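Local coordinates for protein beta-galactosidase (Bacillus circulans subsp. alkalophilus, PDB 3TTY) that hydrolyses terminal beta-galactosidic bonds to release galactose, probably as a family 42 glycoside hydrolase with a TIM-barrel catalytic domain, at residues Cys115-Pro119 and Cys155-Cys160; Tyr121-Lys126 and Glu231-Glu236; Gln163-Leu168 and Asp220-Phe224. All coordinates share one frame; numbering follows the deposited sequence.

Interaction 1: residues Cys115-Pro119 and Cys155-Cys160; sequences CPNSP and CYCDNC. With ZN (zinc ion), chain G.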
loop_
_atom_site.group_PDB
_atom_site.type_symbol
_atom_site.label_atom_id
_atom_site.label_comp_id
_atom_site.label_asym_id
_atom_site.label_seq_id
_atom_site.Cartn_x
_atom_site.Cartn_y
_atom_site.Cartn_z
ATOM N N CYS A 115 0.401 15.077 23.579
ATOM C CA CYS A 115 -0.907 15.640 23.269
ATOM C C CYS A 115 -0.889 17.121 23.633
ATOM O O CYS A 115 -0.603 17.475 24.775
ATOM C CB CYS A 115 -2.029 14.911 24.012
ATOM S SG CYS A 115 -3.555 15.879 24.086
ATOM N N PRO A 116 -1.187 17.992 22.658
ATOM C CA PRO A 116 -1.095 19.439 22.877
ATOM C C PRO A 116 -2.221 19.934 23.782
ATOM O O PRO A 116 -2.190 21.065 24.241
ATOM C CB PRO A 116 -1.252 20.012 21.469
ATOM C CG PRO A 116 -2.100 19.017 20.773
ATOM C CD PRO A 116 -1.709 17.670 21.319
ATOM N N ASN A 117 -3.206 19.086 24.039
ATOM C CA ASN A 117 -4.281 19.449 24.943
ATOM C C ASN A 117 -4.179 18.718 26.270
ATOM O O ASN A 117 -5.166 18.573 26.982
ATOM C CB ASN A 117 -5.642 19.217 24.287
ATOM C CG ASN A 117 -6.009 20.332 23.336
ATOM O OD1 ASN A 117 -6.046 21.499 23.730
ATOM N ND2 ASN A 117 -6.232 19.992 22.068
ATOM N N SER A 118 -2.968 18.280 26.598
ATOM C CA SER A 118 -2.721 17.488 27.800
ATOM C C SER A 118 -2.427 18.346 29.032
ATOM O O SER A 118 -1.519 19.171 29.026
ATOM C CB SER A 118 -1.572 16.512 27.550
ATOM O OG SER A 118 -1.009 16.054 28.764
ATOM N N PRO A 119 -3.199 18.145 30.109
ATOM C CA PRO A 119 -2.950 18.934 31.318
ATOM C C PRO A 119 -1.574 18.627 31.915
ATOM O O PRO A 119 -0.903 19.514 32.447
ATOM C CB PRO A 119 -4.066 18.485 32.280
ATOM C CG PRO A 119 -5.079 17.793 31.426
ATOM C CD PRO A 119 -4.342 17.224 30.255
ATOM N N CYS A 155 -3.459 14.866 16.986
ATOM C CA CYS A 155 -3.921 13.971 18.027
ATOM C C CYS A 155 -5.446 13.888 17.954
ATOM O O CYS A 155 -6.109 14.864 17.597
ATOM C CB CYS A 155 -3.494 14.481 19.395
ATOM S SG CYS A 155 -4.025 13.417 20.770
ATOM N N TYR A 156 -5.988 12.720 18.294
ATOM C CA TYR A 156 -7.421 12.465 18.218
ATOM C C TYR A 156 -7.941 11.887 19.518
ATOM O O TYR A 156 -8.949 11.188 19.516
ATOM C CB TYR A 156 -7.721 11.513 17.060
ATOM C CG TYR A 156 -7.211 12.027 15.726
ATOM C CD1 TYR A 156 -8.005 12.850 14.926
ATOM C CD2 TYR A 156 -5.930 11.703 15.273
ATOM C CE1 TYR A 156 -7.552 13.319 13.712
ATOM C CE2 TYR A 156 -5.462 12.168 14.052
ATOM C CZ TYR A 156 -6.278 12.977 13.281
ATOM O OH TYR A 156 -5.828 13.451 12.085
ATOM N N CYS A 157 -7.262 12.185 20.629
ATOM C CA CYS A 157 -7.651 11.630 21.932
ATOM C C CYS A 157 -8.921 12.296 22.491
ATOM O O CYS A 157 -9.452 13.250 21.924
ATOM C CB CYS A 157 -6.499 11.743 22.953
ATOM S SG CYS A 157 -6.303 13.404 23.721
ATOM N N ASP A 158 -9.404 11.788 23.610
ATOM C CA ASP A 158 -10.564 12.375 24.272
ATOM C C ASP A 158 -10.447 13.855 24.635
ATOM O O ASP A 158 -11.405 14.616 24.491
ATOM C CB ASP A 158 -10.884 11.590 25.527
ATOM C CG ASP A 158 -12.217 10.945 25.444
ATOM O OD1 ASP A 158 -12.294 9.858 24.821
ATOM O OD2 ASP A 158 -13.188 11.553 25.961
ATOM N N ASN A 159 -9.282 14.257 25.128
ATOM C CA ASN A 159 -9.066 15.645 25.498
ATOM C C ASN A 159 -9.088 16.585 24.299
ATOM O O ASN A 159 -9.654 17.683 24.368
ATOM C CB ASN A 159 -7.785 15.787 26.331
ATOM C CG ASN A 159 -7.940 15.178 27.716
ATOM O OD1 ASN A 159 -9.055 15.097 28.239
ATOM N ND2 ASN A 159 -6.844 14.732 28.305
ATOM N N CYS A 160 -8.484 16.153 23.196
ATOM C CA CYS A 160 -8.536 16.943 21.982
ATOM C C CYS A 160 -9.970 17.005 21.498
ATOM O O CYS A 160 -10.429 18.047 21.056
ATOM C CB CYS A 160 -7.613 16.380 20.900
ATOM S SG CYS A 160 -5.874 16.786 21.181
HETATM ZN ZN ZN G . -4.961 14.985 22.295
#
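Cys115, Cys155, Cys157 and Cys160 close round one zinc ion, a four-cysteine metal site that pins the loop ahead of helix 119-135 to the start of helix 158-172. The zinc ion lies 2.3 Å from Cys160 SG. Its distance to Cys157 SG is 2.5 Å, and the four thiolates surround it, with Cys115 SG the one ligand that comes from residues 115-119. Outside the metal bonds, Pro116 CD packs 4.1 Å from Cys155 CB. Within the TIM barrel, the two ligand-bearing segments follow the third and fourth strands, 75-79 and 142-146, so the metal cross-links two successive excursions of the chain; as in family 42 beta-galactosidases, to which this enzyme probably belongs, the zinc is likely to be structural. As often happens where thiolates bind zinc, N-H groups converge on the sulfurs. Asn117 ND2 donates to Cys160 SG over 3.3 Å, almost straight at 175° and with the sulfur in the plane of the amide. Cys157 N reaches Cys155 SG at 3.5 Å. The Cys157 torsion (chi1 80°) sets SG between backbone N and carbonyl carbon, where it meets both zinc and Cys160 N, so that a metal ligand also serves as N-cap of helix 158-172. Asn117 N makes a weaker bond to Cys115 SG across the type I turn from Cys115 to Ser118. These donors would be expected to offset part of the negative charge of the four sulfurs. Replacing Asn117 by an alanine removes the amide, which would probably leave Cys160 SG without this donor and Ser228 of helix 215-243 without its link to the loop. Farther out, Asn159 CB packs 3.9 Å from Asn117 O.

Interaction 2: residues Tyr121-Lys126 and Glu231-Glu236; sequences YRKYAK and ECFKME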
loop_
_atom_site.group_PDB
_atom_site.type_symbol
_atom_site.label_atom_id
_atom_site.label_comp_id
_atom_site.label_asym_id
_atom_site.label_seq_id
_atom_site.Cartn_x
_atom_site.Cartn_y
_atom_site.Cartn_z
ATOM N N TYR A 121 1.243 17.511 30.282
ATOM C CA TYR A 121 2.260 18.092 29.419
ATOM C C TYR A 121 2.363 19.615 29.575
ATOM O O TYR A 121 3.457 20.170 29.654
ATOM C CB TYR A 121 1.981 17.735 27.963
ATOM C CG TYR A 121 2.942 18.384 27.000
ATOM C CD1 TYR A 121 4.251 17.954 26.908
ATOM C CD2 TYR A 121 2.537 19.425 26.180
ATOM C CE1 TYR A 121 5.132 18.536 26.028
ATOM C CE2 TYR A 121 3.420 20.025 25.301
ATOM C CZ TYR A 121 4.714 19.579 25.234
ATOM O OH TYR A 121 5.601 20.167 24.364
ATOM N N ARG A 122 1.224 20.294 29.597
ATOM C CA ARG A 122 1.240 21.742 29.725
ATOM C C ARG A 122 1.770 22.168 31.090
ATOM O O ARG A 122 2.537 23.120 31.181
ATOM C CB ARG A 122 -0.132 22.345 29.448
ATOM C CG ARG A 122 -0.511 22.288 27.979
ATOM C CD ARG A 122 -1.490 23.385 27.631
ATOM N NE ARG A 122 -2.076 23.212 26.305
ATOM C CZ ARG A 122 -2.833 24.125 25.702
ATOM N NH1 ARG A 122 -3.080 25.278 26.320
ATOM N NH2 ARG A 122 -3.334 23.892 24.486
ATOM N N LYS A 123 1.383 21.446 32.140
ATOM C CA LYS A 123 1.900 21.708 33.489
ATOM C C LYS A 123 3.428 21.610 33.565
ATOM O O LYS A 123 4.095 22.546 33.994
ATOM C CB LYS A 123 1.253 20.772 34.525
ATOM C CG LYS A 123 1.784 20.925 35.939
ATOM C CD LYS A 123 1.040 20.015 36.906
ATOM C CE LYS A 123 1.701 19.994 38.282
ATOM N NZ LYS A 123 1.002 19.055 39.237
ATOM N N TYR A 124 3.997 20.490 33.142
ATOM C CA TYR A 124 5.443 20.323 33.315
ATOM C C TYR A 124 6.289 21.029 32.255
ATOM O O TYR A 124 7.419 21.430 32.528
ATOM C CB TYR A 124 5.809 18.847 33.447
ATOM C CG TYR A 124 5.253 18.250 34.708
ATOM C CD1 TYR A 124 5.736 18.649 35.952
ATOM C CD2 TYR A 124 4.226 17.308 34.667
ATOM C CE1 TYR A 124 5.230 18.116 37.123
ATOM C CE2 TYR A 124 3.708 16.762 35.844
ATOM C CZ TYR A 124 4.212 17.176 37.070
ATOM O OH TYR A 124 3.709 16.655 38.248
ATOM N N ALA A 125 5.744 21.192 31.055
ATOM C CA ALA A 125 6.471 21.882 30.010
ATOM C C ALA A 125 6.634 23.357 30.384
ATOM O O ALA A 125 7.711 23.920 30.217
ATOM C CB ALA A 125 5.777 21.728 28.650
ATOM N N LYS A 126 5.570 23.971 30.903
ATOM C CA LYS A 126 5.651 25.342 31.411
ATOM C C LYS A 126 6.659 25.479 32.562
ATOM O O LYS A 126 7.510 26.363 32.560
ATOM C CB LYS A 126 4.281 25.829 31.875
ATOM C CG LYS A 126 4.329 27.190 32.563
ATOM C CD LYS A 126 2.950 27.854 32.651
ATOM C CE LYS A 126 3.057 29.253 33.269
ATOM N NZ LYS A 126 1.748 29.963 33.287
ATOM N N GLU A 231 -0.693 27.100 20.904
ATOM C CA GLU A 231 -0.906 27.454 22.302
ATOM C C GLU A 231 0.242 26.925 23.163
ATOM O O GLU A 231 0.734 27.615 24.063
ATOM C CB GLU A 231 -2.235 26.896 22.804
ATOM C CG GLU A 231 -3.460 27.717 22.406
ATOM C CD GLU A 231 -3.376 29.151 22.925
ATOM O OE1 GLU A 231 -3.164 29.325 24.144
ATOM O OE2 GLU A 231 -3.496 30.101 22.111
ATOM N N CYS A 232 0.666 25.695 22.902
ATOM C CA CYS A 232 1.804 25.152 23.644
ATOM C C CYS A 232 3.040 26.033 23.454
ATOM O O CYS A 232 3.678 26.424 24.428
ATOM C CB CYS A 232 2.089 23.700 23.253
ATOM S SG CYS A 232 0.764 22.553 23.733
ATOM N N PHE A 233 3.362 26.375 22.211
ATOM C CA PHE A 233 4.496 27.266 21.962
ATOM C C PHE A 233 4.407 28.565 22.758
ATOM O O PHE A 233 5.350 28.941 23.472
ATOM C CB PHE A 233 4.633 27.607 20.481
ATOM C CG PHE A 233 5.625 28.713 20.218
ATOM C CD1 PHE A 233 6.988 28.468 20.292
ATOM C CD2 PHE A 233 5.193 29.998 19.920
ATOM C CE1 PHE A 233 7.908 29.478 20.071
ATOM C CE2 PHE A 233 6.101 31.022 19.687
ATOM C CZ PHE A 233 7.460 30.769 19.761
ATOM N N LYS A 234 3.267 29.242 22.619
ATOM C CA LYS A 234 3.019 30.519 23.277
ATOM C C LYS A 234 3.117 30.402 24.784
ATOM O O LYS A 234 3.651 31.288 25.451
ATOM C CB LYS A 234 1.643 31.078 22.902
ATOM C CG LYS A 234 1.407 31.192 21.396
ATOM C CD LYS A 234 0.268 32.167 21.043
ATOM C CE LYS A 234 -0.935 32.010 21.964
ATOM N NZ LYS A 234 -2.076 32.874 21.559
ATOM N N MET A 235 2.593 29.306 25.315
ATOM C CA MET A 235 2.665 29.060 26.740
ATOM C C MET A 235 4.118 29.062 27.232
ATOM O O MET A 235 4.412 29.639 28.277
ATOM C CB MET A 235 1.974 27.742 27.094
ATOM C CG MET A 235 2.149 27.328 28.546
ATOM S SD MET A 235 1.751 25.580 28.824
ATOM C CE MET A 235 3.211 24.771 28.150
ATOM N N GLU A 236 5.019 28.419 26.490
ATOM C CA GLU A 236 6.429 28.365 26.904
ATOM C C GLU A 236 7.115 29.705 26.650
ATOM O O GLU A 236 7.854 30.218 27.495
ATOM C CB GLU A 236 7.187 27.226 26.198
ATOM C CG GLU A 236 6.830 25.825 26.699
ATOM C CD GLU A 236 7.806 24.752 26.188
ATOM O OE1 GLU A 236 9.033 24.997 26.173
ATOM O OE2 GLU A 236 7.346 23.659 25.805
HETATM O O HOH W 1 5.348 22.753 24.541
HETATM O O HOH W 2 -4.624 27.471 25.646
#
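Met235 lies against residues 122-126 of helix 119-135, its SD 3.8 Å from Arg122 CB and its CE turned back over the backbone to rest 3.7 Å from Lys126 N. The bend is made at the last torsion (chi3 76°); it swings the methyl toward Ala125 CB as well, so the thioether packs against Arg122, Ala125 and Lys126. Arg122 answers by stretching over the other helix, where NH2 comes within 3.6 Å of Glu231 CB. Its charge does not reach the Glu231 carboxylate directly: NH1 and OE1 stand 4.6 Å apart and are joined through a water lying in the guanidinium plane, while NE is held by Pro116 O and Glu231 OE2 forms a salt bridge, with a weak hydrogen bond, to Lys234 NZ on its own helix. Cys232 SG lies near Arg122 NE and meets the Tyr121 ring at its edge, 4.0 Å from CE2. A second water links Tyr121 OH to Glu236 OE2, to which it donates. Both polar groups are buried yet well supplied, for Tyr121 OH also bonds Thr82 O, and the Glu236 carboxylate engages the hydroxyls of Thr80 and Thr82, just past strand 75-79. Between these two segments no direct hydrogen bond forms; van der Waals contacts of sulfur, carbon and guanidinium, with the two water bridges, join them. With local axes 10.0 Å apart and crossing at -33°, this is the packing of neighbouring outer helices of a TIM barrel, 119-135 leading into the fourth strand and 215-243 into the fifth.

Interaction 3: residues Gln163-Leu168 and Asp220-Phe224; sequences QFRVWL and DYRRF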
loop_
_atom_site.group_PDB
_atom_site.type_symbol
_atom_site.label_atom_id
_atom_site.label_comp_id
_atom_site.label_asym_id
_atom_site.label_seq_id
_atom_site.Cartn_x
_atom_site.Cartn_y
_atom_site.Cartn_z
ATOM N N GLN A 163 -11.914 19.359 23.610
ATOM C CA GLN A 163 -11.445 20.721 23.424
ATOM C C GLN A 163 -11.815 21.206 22.017
ATOM O O GLN A 163 -12.096 22.383 21.818
ATOM C CB GLN A 163 -9.948 20.821 23.729
ATOM C CG GLN A 163 -9.401 22.232 23.735
ATOM C CD GLN A 163 -10.148 23.182 24.682
ATOM O OE1 GLN A 163 -10.670 22.779 25.739
ATOM N NE2 GLN A 163 -10.186 24.456 24.304
ATOM N N PHE A 164 -11.857 20.291 21.052
ATOM C CA PHE A 164 -12.398 20.598 19.728
ATOM C C PHE A 164 -13.788 21.254 19.826
ATOM O O PHE A 164 -14.090 22.223 19.122
ATOM C CB PHE A 164 -12.492 19.322 18.883
ATOM C CG PHE A 164 -12.880 19.561 17.439
ATOM C CD1 PHE A 164 -12.367 20.645 16.728
ATOM C CD2 PHE A 164 -13.726 18.677 16.781
ATOM C CE1 PHE A 164 -12.710 20.852 15.387
ATOM C CE2 PHE A 164 -14.065 18.872 15.448
ATOM C CZ PHE A 164 -13.562 19.958 14.746
ATOM N N ARG A 165 -14.625 20.720 20.707
ATOM C CA ARG A 165 -15.986 21.222 20.856
ATOM C C ARG A 165 -15.985 22.631 21.421
ATOM O O ARG A 165 -16.788 23.462 21.000
ATOM C CB ARG A 165 -16.833 20.279 21.724
ATOM C CG ARG A 165 -16.907 18.886 21.142
ATOM C CD ARG A 165 -17.640 17.909 22.043
ATOM N NE ARG A 165 -17.679 16.576 21.453
ATOM C CZ ARG A 165 -17.248 15.478 22.062
ATOM N NH1 ARG A 165 -16.753 15.557 23.285
ATOM N NH2 ARG A 165 -17.320 14.296 21.450
ATOM N N VAL A 166 -15.085 22.890 22.370
ATOM C CA VAL A 166 -14.971 24.215 22.975
ATOM C C VAL A 166 -14.536 25.188 21.894
ATOM O O VAL A 166 -15.063 26.289 21.776
ATOM C CB VAL A 166 -13.944 24.213 24.140
ATOM C CG1 VAL A 166 -13.709 25.628 24.673
ATOM C CG2 VAL A 166 -14.404 23.267 25.275
ATOM N N TRP A 167 -13.579 24.754 21.082
ATOM C CA TRP A 167 -13.037 25.576 20.004
ATOM C C TRP A 167 -14.101 25.911 18.944
ATOM O O TRP A 167 -14.052 26.957 18.297
ATOM C CB TRP A 167 -11.845 24.848 19.382
ATOM C CG TRP A 167 -11.125 25.576 18.281
ATOM C CD1 TRP A 167 -10.007 26.349 18.399
ATOM C CD2 TRP A 167 -11.461 25.569 16.899
ATOM N NE1 TRP A 167 -9.624 26.822 17.170
ATOM C CE2 TRP A 167 -10.502 26.360 16.230
ATOM C CE3 TRP A 167 -12.474 24.962 16.153
ATOM C CZ2 TRP A 167 -10.537 26.570 14.853
ATOM C CZ3 TRP A 167 -12.510 25.179 14.789
ATOM C CH2 TRP A 167 -11.550 25.976 14.154
ATOM N N LEU A 168 -15.058 25.008 18.772
ATOM C CA LEU A 168 -16.170 25.226 17.853
ATOM C C LEU A 168 -17.223 26.160 18.459
ATOM O O LEU A 168 -17.845 26.949 17.746
ATOM C CB LEU A 168 -16.791 23.884 17.464
ATOM C CG LEU A 168 -15.855 22.991 16.638
ATOM C CD1 LEU A 168 -16.253 21.530 16.714
ATOM C CD2 LEU A 168 -15.809 23.468 15.192
ATOM N N ASP A 220 -11.726 22.363 9.887
ATOM C CA ASP A 220 -11.722 22.922 11.237
ATOM C C ASP A 220 -10.866 22.161 12.226
ATOM O O ASP A 220 -10.287 22.756 13.118
ATOM C CB ASP A 220 -13.143 23.049 11.806
ATOM C CG ASP A 220 -13.886 24.248 11.245
ATOM O OD1 ASP A 220 -15.113 24.338 11.457
ATOM O OD2 ASP A 220 -13.245 25.083 10.564
ATOM N N TYR A 221 -10.794 20.846 12.092
ATOM C CA TYR A 221 -9.995 20.094 13.047
ATOM C C TYR A 221 -8.498 20.388 12.850
ATOM O O TYR A 221 -7.735 20.514 13.820
ATOM C CB TYR A 221 -10.298 18.597 12.961
ATOM C CG TYR A 221 -9.844 17.857 14.193
ATOM C CD1 TYR A 221 -10.597 17.896 15.371
ATOM C CD2 TYR A 221 -8.655 17.126 14.190
ATOM C CE1 TYR A 221 -10.177 17.220 16.511
ATOM C CE2 TYR A 221 -8.232 16.448 15.317
ATOM C CZ TYR A 221 -8.991 16.506 16.472
ATOM O OH TYR A 221 -8.560 15.840 17.584
ATOM N N ARG A 222 -8.091 20.523 11.590
ATOM C CA ARG A 222 -6.720 20.896 11.286
ATOM C C ARG A 222 -6.406 22.307 11.802
ATOM O O ARG A 222 -5.335 22.535 12.371
ATOM C CB ARG A 222 -6.430 20.733 9.787
ATOM C CG ARG A 222 -6.274 19.272 9.373
ATOM C CD ARG A 222 -6.645 19.005 7.918
ATOM N NE ARG A 222 -6.413 17.602 7.554
ATOM C CZ ARG A 222 -7.225 16.593 7.881
ATOM N NH1 ARG A 222 -8.333 16.826 8.577
ATOM N NH2 ARG A 222 -6.928 15.349 7.519
ATOM N N ARG A 223 -7.341 23.247 11.653
ATOM C CA ARG A 223 -7.145 24.562 12.267
ATOM C C ARG A 223 -6.922 24.394 13.771
ATOM O O ARG A 223 -6.005 24.969 14.346
ATOM C CB ARG A 223 -8.344 25.482 12.033
ATOM C CG ARG A 223 -8.645 25.790 10.595
ATOM C CD ARG A 223 -9.917 26.621 10.451
ATOM N NE ARG A 223 -9.917 27.376 9.197
ATOM C CZ ARG A 223 -10.925 27.433 8.334
ATOM N NH1 ARG A 223 -12.058 26.780 8.576
ATOM N NH2 ARG A 223 -10.796 28.151 7.218
ATOM N N PHE A 224 -7.780 23.590 14.388
ATOM C CA PHE A 224 -7.804 23.389 15.831
ATOM C C PHE A 224 -6.507 22.772 16.355
ATOM O O PHE A 224 -5.902 23.263 17.318
ATOM C CB PHE A 224 -9.021 22.514 16.183
ATOM C CG PHE A 224 -8.966 21.908 17.553
ATOM C CD1 PHE A 224 -8.976 22.710 18.683
ATOM C CD2 PHE A 224 -8.920 20.538 17.709
ATOM C CE1 PHE A 224 -8.919 22.151 19.956
ATOM C CE2 PHE A 224 -8.856 19.968 18.971
ATOM C CZ PHE A 224 -8.857 20.777 20.100
#
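Phe164 and Phe224 both swing their rings to the side opposite the backbone N (chi1 -173° in Phe164), and Trp167 and Tyr221 do likewise, which throws four aromatic groups into the space between helices 158-172 and 215-243. The clearest geometry belongs to Phe164 and Tyr221, a T-shaped pair whose centroids are 4.7 Å apart and whose planes stand at 82°. Tyr221 supplies the edge: its CD1 sits over the centre of one Phe164 face, and Leu168 CD1, from Phe164's own helix, occupies the opposite face. Phe164 is thus gripped from above and below. Phe224 wedges between Phe164 and Trp167. Over its face lies Phe164 CA, 3.7 Å from the ring centroid in a CH-pi contact, and its own CB lies over the five-membered ring of Trp167, 4.1 Å from the centroid. The indole's six-membered end continues along the second helix, where CZ2 touches Arg223 CB at 3.7 Å and CZ3 touches Asp220 CB at the same distance. Because the local axes cross at 102°, the helices share a compact patch and not a long seam. Polar ends are led out of this aromatic cluster: Trp167 NE1 binds Asp227, Tyr221 OH binds Cys155 O at the zinc loop, and Asp220 OD1 has Tyr172 and Trp182. Arg223 NH1 makes a 2.9 Å salt bridge to Asp220 OD2 in its own helix, while NE also forms a salt bridge to Glu406 and NH2 a hydrogen bond to the backbone O of Glu493, in the trimerisation family region. With no hydrogen bond across the interface, cohesion between these two segments is likely to come mainly from ring faces, edges and apolar carbons, and shape fit is likely to set how the helices meet.

Overall arrangement
The three contacts are neighbours on the barrel domain, interaction 1 touching both of the others, with helix 215-243 as a common spine: interaction 3 uses an early part of that helix and interaction 2 a later one, about 18 Å away between centres. In interaction 1, Asn117 packs on Phe224 and its loop runs directly into the helix of interaction 2; it also shares helix 158-172 with interaction 3. Chemistry follows place. Where a loop is tied to the start of a helix, in the buried interaction 1, metal and N-H to sulfur bonds do the work; the buried crossing of interaction 3 relies on aromatic rings; the partly buried interaction 2 mixes apolar contact with water bridges.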